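Local structure of fatty Acyl-Adenylate Ligase (Escherichia coli, 3PBK) at residues I491-Q497 with A556-Q561; G457-D461 with K550-A554; I504-I508 with P540-P544; I363-Q367 with G467-W471. The protein is a member of the AMP-binding enzyme family in the ANL clan, built from a large N-terminal part and a small mobile C-terminal domain. One frame throughout, in Å; residues are numbered along the deposited sequence.

Interaction 1. Residues I491-Q497 with A556-Q561; sequences IAFVTAQ and AKKRYQ
Phe493 and Lys557 mark where strand 491-494 passes over helix 556-561, with axes 8.9 Å apart at closest approach and a crossing angle of -61°. The ring of Phe493 carries the contact. Its chi1 of 59° sets CG between the backbone N and the carbonyl carbon, and from there the ring lies against the helix backbone, with Lys557 CA over one face, 3.6 Å from the Phe493 ring centroid, in a CH-pi contact. The edge of the same ring is turned toward the face of Tyr560 in an offset edge-to-face pair, planes 72° apart, and Phe493 CZ also touches Tyr560 CB at 3.7 Å. Lys557 CG packs on Phe493 CD2 at 3.5 Å, and the extended lysine side chain lies beside Val494, pointing the same way. Farther back on the strand, Ile491 CD1 reaches Ala556 CB at 4.3 Å. Past the strand end, Thr495 OG1 comes within 3.4 Å of Tyr560 CE1. Strand 490-494 is an outer strand of the three-stranded sheet in the C-terminal domain, and its neighbour 500-505 also touches this helix through Gln503 and Ile501. Ring face, methyls and lysine methylenes give the contact a largely apolar character.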
loop_
_atom_site.group_PDB
_atom_site.type_symbol
_atom_site.label_atom_id
_atom_site.label_comp_id
_atom_site.label_asym_id
_atom_site.label_seq_id
_atom_site.Cartn_x
_atom_site.Cartn_y
_atom_site.Cartn_z
ATOM N N ILE A 491 14.295 -13.194 -0.997
ATOM C CA ILE A 491 14.168 -12.489 -2.268
ATOM C C ILE A 491 14.838 -13.278 -3.384
ATOM O O ILE A 491 15.993 -13.705 -3.249
ATOM C CB ILE A 491 14.897 -11.160 -2.233
ATOM C CG1 ILE A 491 14.424 -10.317 -1.065
ATOM C CG2 ILE A 491 14.702 -10.415 -3.538
ATOM C CD1 ILE A 491 15.395 -9.200 -0.738
ATOM N N ALA A 492 14.125 -13.456 -4.493
ATOM C CA ALA A 492 14.687 -14.135 -5.647
ATOM C C ALA A 492 14.710 -13.218 -6.869
ATOM O O ALA A 492 13.800 -12.428 -7.096
ATOM C CB ALA A 492 13.924 -15.413 -5.935
ATOM N N PHE A 493 15.782 -13.315 -7.643
ATOM C CA PHE A 493 15.889 -12.583 -8.894
ATOM C C PHE A 493 16.963 -13.219 -9.764
ATOM O O PHE A 493 17.733 -14.068 -9.303
ATOM C CB PHE A 493 16.196 -11.110 -8.640
ATOM C CG PHE A 493 17.470 -10.880 -7.888
ATOM C CD1 PHE A 493 17.475 -10.832 -6.505
ATOM C CD2 PHE A 493 18.666 -10.707 -8.563
ATOM C CE1 PHE A 493 18.651 -10.616 -5.811
ATOM C CE2 PHE A 493 19.839 -10.498 -7.877
ATOM C CZ PHE A 493 19.832 -10.451 -6.499
ATOM N N VAL A 494 17.004 -12.820 -11.028
ATOM C CA VAL A 494 18.016 -13.346 -11.928
ATOM C C VAL A 494 19.048 -12.277 -12.265
ATOM O O VAL A 494 18.707 -11.151 -12.623
ATOM C CB VAL A 494 17.408 -13.950 -13.213
ATOM C CG1 VAL A 494 16.491 -12.956 -13.902
ATOM C CG2 VAL A 494 18.503 -14.414 -14.146
ATOM N N THR A 495 20.316 -12.639 -12.117
ATOM C CA THR A 495 21.418 -11.734 -12.395
ATOM C C THR A 495 21.517 -11.479 -13.895
ATOM O O THR A 495 20.919 -12.197 -14.697
ATOM C CB THR A 495 22.736 -12.300 -11.840
ATOM O OG1 THR A 495 23.615 -11.219 -11.531
ATOM C CG2 THR A 495 23.401 -13.241 -12.828
ATOM N N ALA A 496 22.247 -10.445 -14.286
ATOM C CA ALA A 496 22.359 -10.127 -15.705
ATOM C C ALA A 496 23.193 -11.169 -16.451
ATOM O O ALA A 496 23.177 -11.214 -17.677
ATOM C CB ALA A 496 22.923 -8.732 -15.904
ATOM N N GLN A 497 23.917 -12.002 -15.705
ATOM C CA GLN A 497 24.672 -13.123 -16.283
ATOM C C GLN A 497 23.809 -14.385 -16.353
ATOM O O GLN A 497 24.311 -15.491 -16.592
ATOM C CB GLN A 497 25.948 -13.404 -15.479
ATOM C CG GLN A 497 26.998 -12.286 -15.529
ATOM C CD GLN A 497 26.654 -11.097 -14.639
ATOM O OE1 GLN A 497 26.570 -9.966 -15.113
ATOM N NE2 GLN A 497 26.459 -11.353 -13.342
ATOM N N ALA A 556 17.139 -4.939 -5.043
ATOM C CA ALA A 556 18.149 -5.905 -4.634
ATOM C C ALA A 556 18.900 -6.469 -5.839
ATOM O O ALA A 556 20.099 -6.748 -5.753
ATOM C CB ALA A 556 17.516 -7.027 -3.830
ATOM N N LYS A 557 18.195 -6.634 -6.957
ATOM C CA LYS A 557 18.789 -7.166 -8.184
ATOM C C LYS A 557 19.920 -6.280 -8.709
ATOM O O LYS A 557 20.919 -6.774 -9.226
ATOM C CB LYS A 557 17.718 -7.360 -9.268
ATOM C CG LYS A 557 18.248 -7.864 -10.617
ATOM C CD LYS A 557 17.126 -8.067 -11.636
ATOM C CE LYS A 557 17.691 -8.487 -12.997
ATOM N NZ LYS A 557 16.635 -8.802 -14.015
ATOM N N LYS A 558 19.759 -4.969 -8.582
ATOM C CA LYS A 558 20.774 -4.044 -9.070
ATOM C C LYS A 558 21.874 -3.836 -8.042
ATOM O O LYS A 558 23.047 -3.799 -8.392
ATOM C CB LYS A 558 20.152 -2.719 -9.526
ATOM C CG LYS A 558 19.751 -2.738 -11.013
ATOM C CD LYS A 558 18.835 -3.938 -11.367
ATOM C CE LYS A 558 18.924 -4.366 -12.849
ATOM N NZ LYS A 558 20.063 -5.304 -13.137
ATOM N N ARG A 559 21.497 -3.712 -6.776
ATOM C CA ARG A 559 22.480 -3.687 -5.701
ATOM C C ARG A 559 23.510 -4.781 -5.916
ATOM O O ARG A 559 24.718 -4.543 -5.834
ATOM C CB ARG A 559 21.805 -3.944 -4.364
ATOM C CG ARG A 559 21.593 -2.734 -3.520
ATOM C CD ARG A 559 21.400 -3.161 -2.084
ATOM N NE ARG A 559 20.705 -2.131 -1.327
ATOM C CZ ARG A 559 19.391 -2.104 -1.145
ATOM N NH1 ARG A 559 18.626 -3.069 -1.655
ATOM N NH2 ARG A 559 18.846 -1.120 -0.443
ATOM N N TYR A 560 23.006 -5.988 -6.169
ATOM C CA TYR A 560 23.835 -7.160 -6.406
ATOM C C TYR A 560 24.654 -6.995 -7.691
ATOM O O TYR A 560 25.859 -7.246 -7.695
ATOM C CB TYR A 560 22.958 -8.418 -6.471
ATOM C CG TYR A 560 23.706 -9.698 -6.795
ATOM C CD1 TYR A 560 24.126 -9.974 -8.097
ATOM C CD2 TYR A 560 23.981 -10.637 -5.804
ATOM C CE1 TYR A 560 24.809 -11.137 -8.399
ATOM C CE2 TYR A 560 24.661 -11.808 -6.098
ATOM C CZ TYR A 560 25.078 -12.052 -7.398
ATOM O OH TYR A 560 25.759 -13.217 -7.703
ATOM N N GLN A 561 23.994 -6.566 -8.769
ATOM C CA GLN A 561 24.643 -6.333 -10.064
ATOM C C GLN A 561 25.784 -5.321 -9.981
ATOM O O GLN A 561 26.902 -5.589 -10.426
ATOM C CB GLN A 561 23.620 -5.824 -11.080
ATOM C CG GLN A 561 24.006 -6.095 -12.514
ATOM C CD GLN A 561 23.921 -7.571 -12.832
ATOM O OE1 GLN A 561 24.940 -8.274 -12.861
ATOM N NE2 GLN A 561 22.696 -8.063 -13.038
#

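Interaction 2. Residues G457-D461 with K550-A554; sequences GRIKD and KPARA. With 1ZZ (5'-O-[(S)-(dodecanoyloxy)(hydroxy)phosphoryl]adenosine), chain C.
Asp461 and Arg553 form a salt bridge, a long one: Arg553 NH1 gives a weak hydrogen bond to Asp461 OD2 at 3.5 Å, with an N-H...O angle of 143°. The oxygen sits at the guanidinium edge, close to its plane, but the carboxylate itself is turned 59° from that plane. Arg553 has a firmer partner in Glu476, which takes NH2. Nearer the ligand, Arg458 NH1 and Lys550 NZ lie 3.2 Å apart; both are donors and do not bond to each other. Each borders the bound 5'-O-[(S)-(dodecanoyloxy)(hydroxy)phosphoryl]adenosine: Arg458 CG is 3.4 Å from ligand O7, and Lys550 NZ is 3.5 Å from ligand C14. The two segments match the A8 and A10 motifs of the ANL clan, A8 carrying the interdomain hinge in its relatives, A10 the lysine that enters the pocket. Ala552 then makes an inverse gamma turn and takes the N-cap position of helix 553-564. In the helix's first turn, Arg553 CB packs over one side of the carboxylate, 3.3 Å from Asp461 OD1, and the extended arginine chain crosses Asp461 at about a right angle. Outermost, the methylenes of Lys460 lie along one methyl, with Lys460 CG 3.6 Å from Ala554 CB.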
loop_
_atom_site.group_PDB
_atom_site.type_symbol
_atom_site.label_atom_id
_atom_site.label_comp_id
_atom_site.label_asym_id
_atom_site.label_seq_id
_atom_site.Cartn_x
_atom_site.Cartn_y
_atom_site.Cartn_z
ATOM N N GLY A 457 1.826 -10.982 -10.328
ATOM C CA GLY A 457 3.041 -10.320 -9.878
ATOM C C GLY A 457 3.425 -9.102 -10.717
ATOM O O GLY A 457 2.694 -8.710 -11.627
ATOM N N ARG A 458 4.573 -8.498 -10.408
ATOM C CA ARG A 458 5.083 -7.348 -11.154
ATOM C C ARG A 458 5.979 -7.801 -12.301
ATOM O O ARG A 458 6.770 -8.744 -12.149
ATOM C CB ARG A 458 5.883 -6.424 -10.235
ATOM C CG ARG A 458 5.077 -5.730 -9.159
ATOM C CD ARG A 458 5.923 -4.711 -8.403
ATOM N NE ARG A 458 6.679 -3.863 -9.330
ATOM C CZ ARG A 458 7.263 -2.704 -9.010
ATOM N NH1 ARG A 458 7.178 -2.230 -7.767
ATOM N NH2 ARG A 458 7.929 -2.013 -9.938
ATOM N N ILE A 459 5.860 -7.122 -13.445
ATOM C CA ILE A 459 6.734 -7.383 -14.593
ATOM C C ILE A 459 8.199 -7.230 -14.189
ATOM O O ILE A 459 9.045 -8.051 -14.547
ATOM C CB ILE A 459 6.465 -6.422 -15.764
ATOM C CG1 ILE A 459 4.966 -6.223 -15.971
ATOM C CG2 ILE A 459 7.078 -6.964 -17.026
ATOM C CD1 ILE A 459 4.619 -5.290 -17.130
ATOM N N LYS A 460 8.479 -6.167 -13.440
ATOM C CA LYS A 460 9.800 -5.908 -12.876
ATOM C C LYS A 460 10.373 -7.108 -12.114
ATOM O O LYS A 460 11.552 -7.424 -12.256
ATOM C CB LYS A 460 9.721 -4.702 -11.937
ATOM C CG LYS A 460 10.966 -3.850 -11.889
ATOM C CD LYS A 460 10.639 -2.455 -11.341
ATOM C CE LYS A 460 11.865 -1.530 -11.355
ATOM N NZ LYS A 460 12.529 -1.464 -12.700
ATOM N N ASP A 461 9.538 -7.775 -11.315
ATOM C CA ASP A 461 9.993 -8.879 -10.458
ATOM C C ASP A 461 10.157 -10.214 -11.176
ATOM O O ASP A 461 10.824 -11.120 -10.664
ATOM C CB ASP A 461 9.041 -9.081 -9.281
ATOM C CG ASP A 461 9.041 -7.916 -8.334
ATOM O OD1 ASP A 461 10.006 -7.121 -8.398
ATOM O OD2 ASP A 461 8.082 -7.797 -7.533
ATOM N N LYS A 550 6.777 -2.784 -0.108
ATOM C CA LYS A 550 6.896 -4.168 -0.586
ATOM C C LYS A 550 8.378 -4.593 -0.706
ATOM O O LYS A 550 9.269 -3.778 -0.465
ATOM C CB LYS A 550 6.106 -4.376 -1.900
ATOM C CG LYS A 550 6.516 -3.499 -3.099
ATOM C CD LYS A 550 6.174 -4.189 -4.443
ATOM C CE LYS A 550 4.717 -3.952 -4.911
ATOM N NZ LYS A 550 4.584 -2.948 -6.035
ATOM N N PRO A 551 8.652 -5.868 -1.058
ATOM C CA PRO A 551 10.061 -6.290 -1.139
ATOM C C PRO A 551 10.752 -5.717 -2.372
ATOM O O PRO A 551 10.319 -5.967 -3.494
ATOM C CB PRO A 551 9.972 -7.820 -1.270
ATOM C CG PRO A 551 8.514 -8.178 -1.072
ATOM C CD PRO A 551 7.734 -6.959 -1.429
ATOM N N ALA A 552 11.818 -4.960 -2.170
ATOM C CA ALA A 552 12.529 -4.363 -3.295
ATOM C C ALA A 552 13.319 -5.413 -4.066
ATOM O O ALA A 552 14.552 -5.409 -4.053
ATOM C CB ALA A 552 13.454 -3.256 -2.813
ATOM N N ARG A 553 12.611 -6.316 -4.734
ATOM C CA ARG A 553 13.275 -7.344 -5.516
ATOM C C ARG A 553 14.167 -6.705 -6.560
ATOM O O ARG A 553 15.363 -6.976 -6.615
ATOM C CB ARG A 553 12.255 -8.246 -6.196
ATOM C CG ARG A 553 11.692 -9.321 -5.305
ATOM C CD ARG A 553 10.851 -10.287 -6.099
ATOM N NE ARG A 553 10.217 -11.266 -5.230
ATOM C CZ ARG A 553 9.020 -11.116 -4.679
ATOM N NH1 ARG A 553 8.310 -10.024 -4.903
ATOM N NH2 ARG A 553 8.527 -12.072 -3.911
ATOM N N ALA A 554 13.575 -5.853 -7.391
ATOM C CA ALA A 554 14.309 -5.215 -8.473
ATOM C C ALA A 554 15.473 -4.386 -7.934
ATOM O O ALA A 554 16.543 -4.316 -8.552
ATOM C CB ALA A 554 13.383 -4.358 -9.309
HETATM P P 1ZZ C . 0.588 0.930 -3.948
HETATM C C1 1ZZ C . -12.221 1.304 3.571
HETATM N N1 1ZZ C . -0.335 -5.020 -5.708
HETATM O O1 1ZZ C . -1.262 -1.235 -2.206
HETATM C C2 1ZZ C . -11.615 1.135 2.203
HETATM N N2 1ZZ C . -2.327 -5.346 -4.793
HETATM O O2 1ZZ C . -0.927 0.795 -3.307
HETATM C C3 1ZZ C . -10.256 0.447 2.105
HETATM N N3 1ZZ C . -0.038 -7.439 -6.474
HETATM O O3 1ZZ C . 0.780 1.923 -5.176
HETATM C C4 1ZZ C . -9.796 0.138 0.668
HETATM N N4 1ZZ C . -1.809 -8.834 -5.932
HETATM O O4 1ZZ C . 1.490 1.334 -2.995
HETATM C C5 1ZZ C . -8.708 -0.898 0.362
HETATM N N5 1ZZ C . -3.741 -7.931 -4.753
HETATM O O5 1ZZ C . 1.005 -0.511 -4.494
HETATM C C6 1ZZ C . -7.996 -0.604 -0.933
HETATM O O6 1ZZ C . 0.851 -3.096 -5.525
HETATM C C7 1ZZ C . -7.504 -1.718 -1.820
HETATM O O7 1ZZ C . 1.978 -4.619 -8.508
HETATM C C8 1ZZ C . -6.279 -1.440 -2.661
HETATM O O8 1ZZ C . 0.564 -2.180 -8.973
HETATM C C9 1ZZ C . -5.059 -2.367 -2.564
HETATM C C10 1ZZ C . -3.672 -1.797 -2.412
HETATM C C11 1ZZ C . -3.146 -0.565 -3.010
HETATM C C12 1ZZ C . -1.698 -0.426 -2.958
HETATM C C13 1ZZ C . 0.898 -0.679 -5.885
HETATM C C14 1ZZ C . 1.226 -2.064 -6.458
HETATM C C15 1ZZ C . 0.554 -2.697 -7.690
HETATM C C16 1ZZ C . 1.066 -4.072 -7.591
HETATM C C17 1ZZ C . 0.922 -4.365 -6.137
HETATM C C18 1ZZ C . -1.336 -4.426 -5.060
HETATM C C19 1ZZ C . -1.893 -6.560 -5.328
HETATM C C20 1ZZ C . -0.710 -6.394 -5.867
HETATM C C21 1ZZ C . -0.634 -8.658 -6.475
HETATM C C22 1ZZ C . -2.469 -7.752 -5.330
#

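Interaction 3. Residues I504-I508 with P540-P544; sequences IQCRI and PHSIP
Gln505 meets the loop of Pro540-Ile543 at the end of a beta-alpha-beta unit in the C-terminal domain: strand 500-505, helix 511-529 and strand 533-538, whose two strands lie parallel and adjacent. Beyond 533-538 the chain turns back, so the touching parts 505-507 and 540-543 run almost exactly antiparallel, 176° apart, with the CA atoms of Gln505 and Pro540 5.2 Å from each other.

The hydrogen bonds all converge on one side-chain oxygen. Gln505 OE1 accepts from Ser542 N at 3.1 Å and from Ile543 N at 3.4 Å. Both bonds are weak and bent, yet together they bring two successive peptide N-H groups onto one amide oxygen. The other end of the amide is occupied as well, since Gln505 NE2 bonds to Asp489; acceptor at one end and donor at the other are consistent with the modelled orientation of the amide. The chain reaches the loop because it is extended beyond CG, which itself stands between the backbone N and the carbonyl carbon (chi1 68°).

The apolar contacts flank this amide. Ile543 crosses the glutamine chain, its CD1 3.5 Å from Gln505 CG, while its side chain also rests on Leu538 of the sheet. On the other flank, beyond the cis peptide joining Pro540 to His541, His541 CB lies beside the amide, and His541 NE2 makes a weak hydrogen bond to Gln111. The proline ring closes the far end over the chain leaving the strand: Pro540 CD lies 3.4 Å from Cys506 O, and Pro540 CG 3.6 Å from Arg507 CG.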
loop_
_atom_site.group_PDB
_atom_site.type_symbol
_atom_site.label_atom_id
_atom_site.label_comp_id
_atom_site.label_asym_id
_atom_site.label_seq_id
_atom_site.Cartn_x
_atom_site.Cartn_y
_atom_site.Cartn_z
ATOM N N ILE A 504 18.543 -14.517 1.412
ATOM C CA ILE A 504 17.766 -14.780 2.616
ATOM C C ILE A 504 18.383 -14.050 3.807
ATOM O O ILE A 504 19.532 -14.300 4.181
ATOM C CB ILE A 504 17.687 -16.289 2.941
ATOM C CG1 ILE A 504 17.211 -17.082 1.726
ATOM C CG2 ILE A 504 16.769 -16.533 4.126
ATOM C CD1 ILE A 504 17.087 -18.564 1.983
ATOM N N GLN A 505 17.620 -13.133 4.386
ATOM C CA GLN A 505 18.048 -12.455 5.589
ATOM C C GLN A 505 17.513 -13.284 6.729
ATOM O O GLN A 505 16.325 -13.594 6.760
ATOM C CB GLN A 505 17.485 -11.036 5.641
ATOM C CG GLN A 505 15.985 -10.968 5.811
ATOM C CD GLN A 505 15.494 -9.548 5.996
ATOM O OE1 GLN A 505 16.184 -8.589 5.633
ATOM N NE2 GLN A 505 14.295 -9.401 6.564
ATOM N N CYS A 506 18.388 -13.667 7.654
ATOM C CA CYS A 506 17.985 -14.567 8.728
ATOM C C CYS A 506 18.851 -14.459 9.980
ATOM O O CYS A 506 19.982 -13.963 9.940
ATOM C CB CYS A 506 18.032 -16.002 8.231
ATOM S SG CYS A 506 19.704 -16.461 7.770
ATOM N N ARG A 507 18.305 -14.963 11.082
ATOM C CA ARG A 507 18.967 -14.921 12.379
ATOM C C ARG A 507 19.640 -16.260 12.741
ATOM O O ARG A 507 19.899 -16.535 13.918
ATOM C CB ARG A 507 17.959 -14.515 13.468
ATOM C CG ARG A 507 17.416 -13.094 13.345
ATOM C CD ARG A 507 16.178 -12.889 14.212
ATOM N NE ARG A 507 15.603 -11.556 14.025
ATOM C CZ ARG A 507 14.418 -11.172 14.501
ATOM N NH1 ARG A 507 13.677 -12.030 15.198
ATOM N NH2 ARG A 507 13.970 -9.935 14.284
ATOM N N ILE A 508 19.928 -17.087 11.739
ATOM C CA ILE A 508 20.547 -18.386 12.000
ATOM C C ILE A 508 22.026 -18.223 12.316
ATOM O O ILE A 508 22.831 -17.923 11.442
ATOM C CB ILE A 508 20.374 -19.359 10.817
ATOM C CG1 ILE A 508 18.900 -19.712 10.629
ATOM C CG2 ILE A 508 21.175 -20.625 11.045
ATOM C CD1 ILE A 508 18.559 -20.241 9.251
ATOM N N PRO A 540 20.169 -9.919 9.489
ATOM C CA PRO A 540 18.897 -9.203 9.561
ATOM C C PRO A 540 19.102 -7.819 10.156
ATOM O O PRO A 540 20.005 -7.638 10.977
ATOM C CB PRO A 540 18.100 -10.065 10.528
ATOM C CG PRO A 540 19.150 -10.487 11.540
ATOM C CD PRO A 540 20.454 -10.642 10.743
ATOM N N HIS A 541 18.318 -6.843 9.713
ATOM C CA HIS A 541 17.496 -6.980 8.522
ATOM C C HIS A 541 18.280 -6.257 7.440
ATOM O O HIS A 541 18.539 -5.056 7.537
ATOM C CB HIS A 541 16.107 -6.357 8.727
ATOM C CG HIS A 541 16.135 -4.987 9.344
ATOM N ND1 HIS A 541 16.642 -4.746 10.606
ATOM C CD2 HIS A 541 15.704 -3.789 8.879
ATOM C CE1 HIS A 541 16.533 -3.459 10.886
ATOM N NE2 HIS A 541 15.965 -2.856 9.855
ATOM N N SER A 542 18.680 -6.995 6.417
ATOM C CA SER A 542 19.724 -6.513 5.532
ATOM C C SER A 542 19.270 -6.173 4.105
ATOM O O SER A 542 20.062 -5.666 3.302
ATOM C CB SER A 542 20.889 -7.512 5.554
ATOM O OG SER A 542 21.300 -7.898 4.263
ATOM N N ILE A 543 17.989 -6.407 3.812
ATOM C CA ILE A 543 17.470 -6.293 2.435
ATOM C C ILE A 543 16.389 -5.221 2.126
ATOM O O ILE A 543 15.914 -5.167 0.991
ATOM C CB ILE A 543 16.921 -7.665 1.940
ATOM C CG1 ILE A 543 15.646 -8.039 2.701
ATOM C CG2 ILE A 543 17.971 -8.774 2.085
ATOM C CD1 ILE A 543 15.323 -9.517 2.648
ATOM N N PRO A 544 16.055 -4.340 3.101
ATOM C CA PRO A 544 14.825 -3.528 3.195
ATOM C C PRO A 544 13.914 -3.356 1.960
ATOM O O PRO A 544 14.223 -3.759 0.835
ATOM C CB PRO A 544 15.353 -2.172 3.677
ATOM C CG PRO A 544 16.450 -2.552 4.611
ATOM C CD PRO A 544 17.082 -3.821 4.029
#

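Interaction 4. Residues I363-Q367 with G467-W471; sequences ILEYQ and GRNIW
The guanidinium of Arg468 lies between two residues, with Tyr366 OH over the centre of one face, 3.4 Å above its plane, and Ile470 CD1 over the opposite face; Glu365 OE1 meets its edge. The Tyr366 ring in turn carries the arginine's inner carbons on one face, Arg468 CB standing 3.7 Å from the ring centroid of Tyr366 in a CH-pi contact. Trp471 receives Leu364 CD2 over its six-membered ring, 3.7 Å from that centroid, while Glu365 CA comes in at the indole edge. These groups join helix 361-367, part of the AMP-binding region, to the beta hairpin 463-465/468-470, which belongs to the A8 motif just past the hinge of ANL enzymes.

The salt bridge between Glu365 and Arg468 is the main charged link. Arg468 NH2 donates to the syn side of Glu365 OE1 at 2.8 Å, nearly straight at 160° though somewhat out of the carboxylate plane, and Arg468 NE adds a weak bond to the same oxygen at 3.3 Å. The carboxylate is turned 64° from the guanidinium. Both groups have second partners: Glu365 OE2 pairs with Arg361, and Arg468 NH2 also donates to the Phe529 carbonyl, at the end of helix 511-529. The arginine reaches this position by folding back over the tyrosine, with chi1 at 63° and further bends at chi2 and chi3.

The backbones are tied directly as well. In the last turn of the helix, the carbonyl of Glu365 accepts a hydrogen bond from the strand, Asn469 N to Glu365 O, at 2.9 Å.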
loop_
_atom_site.group_PDB
_atom_site.type_symbol
_atom_site.label_atom_id
_atom_site.label_comp_id
_atom_site.label_asym_id
_atom_site.label_seq_id
_atom_site.Cartn_x
_atom_site.Cartn_y
_atom_site.Cartn_z
ATOM N N ILE A 363 2.601 -24.707 -17.757
ATOM C CA ILE A 363 1.973 -24.015 -18.867
ATOM C C ILE A 363 2.082 -22.492 -18.717
ATOM O O ILE A 363 2.158 -21.758 -19.696
ATOM C CB ILE A 363 0.520 -24.448 -19.044
ATOM C CG1 ILE A 363 0.475 -25.931 -19.381
ATOM C CG2 ILE A 363 -0.142 -23.654 -20.148
ATOM C CD1 ILE A 363 -0.731 -26.306 -20.167
ATOM N N LEU A 364 2.109 -22.024 -17.480
ATOM C CA LEU A 364 2.266 -20.606 -17.202
ATOM C C LEU A 364 3.704 -20.145 -17.485
ATOM O O LEU A 364 3.942 -19.173 -18.203
ATOM C CB LEU A 364 1.915 -20.348 -15.735
ATOM C CG LEU A 364 1.817 -18.902 -15.263
ATOM C CD1 LEU A 364 0.389 -18.444 -15.423
ATOM C CD2 LEU A 364 2.270 -18.749 -13.813
ATOM N N GLU A 365 4.667 -20.852 -16.910
ATOM C CA GLU A 365 6.066 -20.494 -17.066
ATOM C C GLU A 365 6.516 -20.548 -18.517
ATOM O O GLU A 365 7.212 -19.650 -18.975
ATOM C CB GLU A 365 6.940 -21.396 -16.191
ATOM C CG GLU A 365 6.623 -21.237 -14.709
ATOM C CD GLU A 365 7.461 -22.115 -13.777
ATOM O OE1 GLU A 365 8.134 -23.078 -14.240
ATOM O OE2 GLU A 365 7.422 -21.830 -12.555
ATOM N N TYR A 366 6.101 -21.584 -19.243
ATOM C CA TYR A 366 6.624 -21.835 -20.588
ATOM C C TYR A 366 5.801 -21.233 -21.738
ATOM O O TYR A 366 6.340 -20.901 -22.799
ATOM C CB TYR A 366 6.839 -23.334 -20.814
ATOM C CG TYR A 366 8.044 -23.921 -20.089
ATOM C CD1 TYR A 366 7.914 -24.487 -18.820
ATOM C CD2 TYR A 366 9.306 -23.930 -20.677
ATOM C CE1 TYR A 366 9.010 -25.034 -18.156
ATOM C CE2 TYR A 366 10.404 -24.479 -20.024
ATOM C CZ TYR A 366 10.253 -25.031 -18.760
ATOM O OH TYR A 366 11.336 -25.577 -18.094
ATOM N N GLN A 367 4.501 -21.073 -21.530
ATOM C CA GLN A 367 3.619 -20.619 -22.607
ATOM C C GLN A 367 2.776 -19.405 -22.216
ATOM O O GLN A 367 1.853 -19.014 -22.935
ATOM C CB GLN A 367 2.728 -21.777 -23.070
ATOM C CG GLN A 367 3.535 -23.007 -23.450
ATOM C CD GLN A 367 2.688 -24.247 -23.617
ATOM O OE1 GLN A 367 1.514 -24.165 -23.988
ATOM N NE2 GLN A 367 3.283 -25.412 -23.356
ATOM N N GLY A 467 13.549 -18.842 -22.656
ATOM C CA GLY A 467 12.364 -19.587 -23.025
ATOM C C GLY A 467 11.337 -19.894 -21.945
ATOM O O GLY A 467 10.304 -20.495 -22.247
ATOM N N ARG A 468 11.595 -19.511 -20.699
ATOM C CA ARG A 468 10.536 -19.563 -19.696
ATOM C C ARG A 468 10.677 -18.548 -18.567
ATOM O O ARG A 468 11.776 -18.104 -18.243
ATOM C CB ARG A 468 10.302 -20.990 -19.172
ATOM C CG ARG A 468 11.459 -21.651 -18.440
ATOM C CD ARG A 468 11.436 -21.354 -16.954
ATOM N NE ARG A 468 10.762 -22.325 -16.086
ATOM C CZ ARG A 468 11.374 -23.335 -15.465
ATOM N NH1 ARG A 468 12.667 -23.558 -15.668
ATOM N NH2 ARG A 468 10.690 -24.132 -14.651
ATOM N N ASN A 469 9.537 -18.167 -18.002
ATOM C CA ASN A 469 9.488 -17.210 -16.912
ATOM C C ASN A 469 9.164 -17.918 -15.613
ATOM O O ASN A 469 8.310 -18.794 -15.590
ATOM C CB ASN A 469 8.405 -16.161 -17.170
ATOM C CG ASN A 469 8.405 -15.662 -18.593
ATOM O OD1 ASN A 469 9.392 -15.090 -19.074
ATOM N ND2 ASN A 469 7.287 -15.872 -19.283
ATOM N N ILE A 470 9.828 -17.533 -14.528
ATOM C CA ILE A 470 9.499 -18.066 -13.210
ATOM C C ILE A 470 9.080 -16.943 -12.258
ATOM O O ILE A 470 9.735 -15.906 -12.201
ATOM C CB ILE A 470 10.691 -18.844 -12.622
ATOM C CG1 ILE A 470 11.153 -19.899 -13.621
ATOM C CG2 ILE A 470 10.324 -19.495 -11.295
ATOM C CD1 ILE A 470 12.347 -20.703 -13.155
ATOM N N TRP A 471 7.990 -17.141 -11.519
ATOM C CA TRP A 471 7.572 -16.163 -10.514
ATOM C C TRP A 471 8.389 -16.237 -9.228
ATOM O O TRP A 471 8.264 -17.189 -8.470
ATOM C CB TRP A 471 6.083 -16.300 -10.215
ATOM C CG TRP A 471 5.262 -15.599 -11.228
ATOM C CD1 TRP A 471 4.542 -14.458 -11.051
ATOM C CD2 TRP A 471 5.108 -15.967 -12.601
ATOM N NE1 TRP A 471 3.936 -14.097 -12.224
ATOM C CE2 TRP A 471 4.267 -15.006 -13.195
ATOM C CE3 TRP A 471 5.587 -17.023 -13.384
ATOM C CZ2 TRP A 471 3.892 -15.067 -14.536
ATOM C CZ3 TRP A 471 5.212 -17.086 -14.716
ATOM C CH2 TRP A 471 4.371 -16.113 -15.278
#

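In the fold
Interaction 4 is the buried contact, combining a salt bridge, a backbone bond and packed ring faces where a helix of the family's AMP-binding region meets the hairpin past the hinge. Interaction 2, a surface contact with a single long, weak salt bridge, is the one that touches the ligand. Interactions 1 and 3 are partly buried and both belong to the small three-stranded sheet, one aromatic and apolar, the other centred on a single amide; Ile491 and Ile543 join them. Helix 553-564 serves interactions 1 and 2, which meet at Ile491 and Arg553. Interactions 3 and 4 lie farthest apart, their centres about 29 Å from each other.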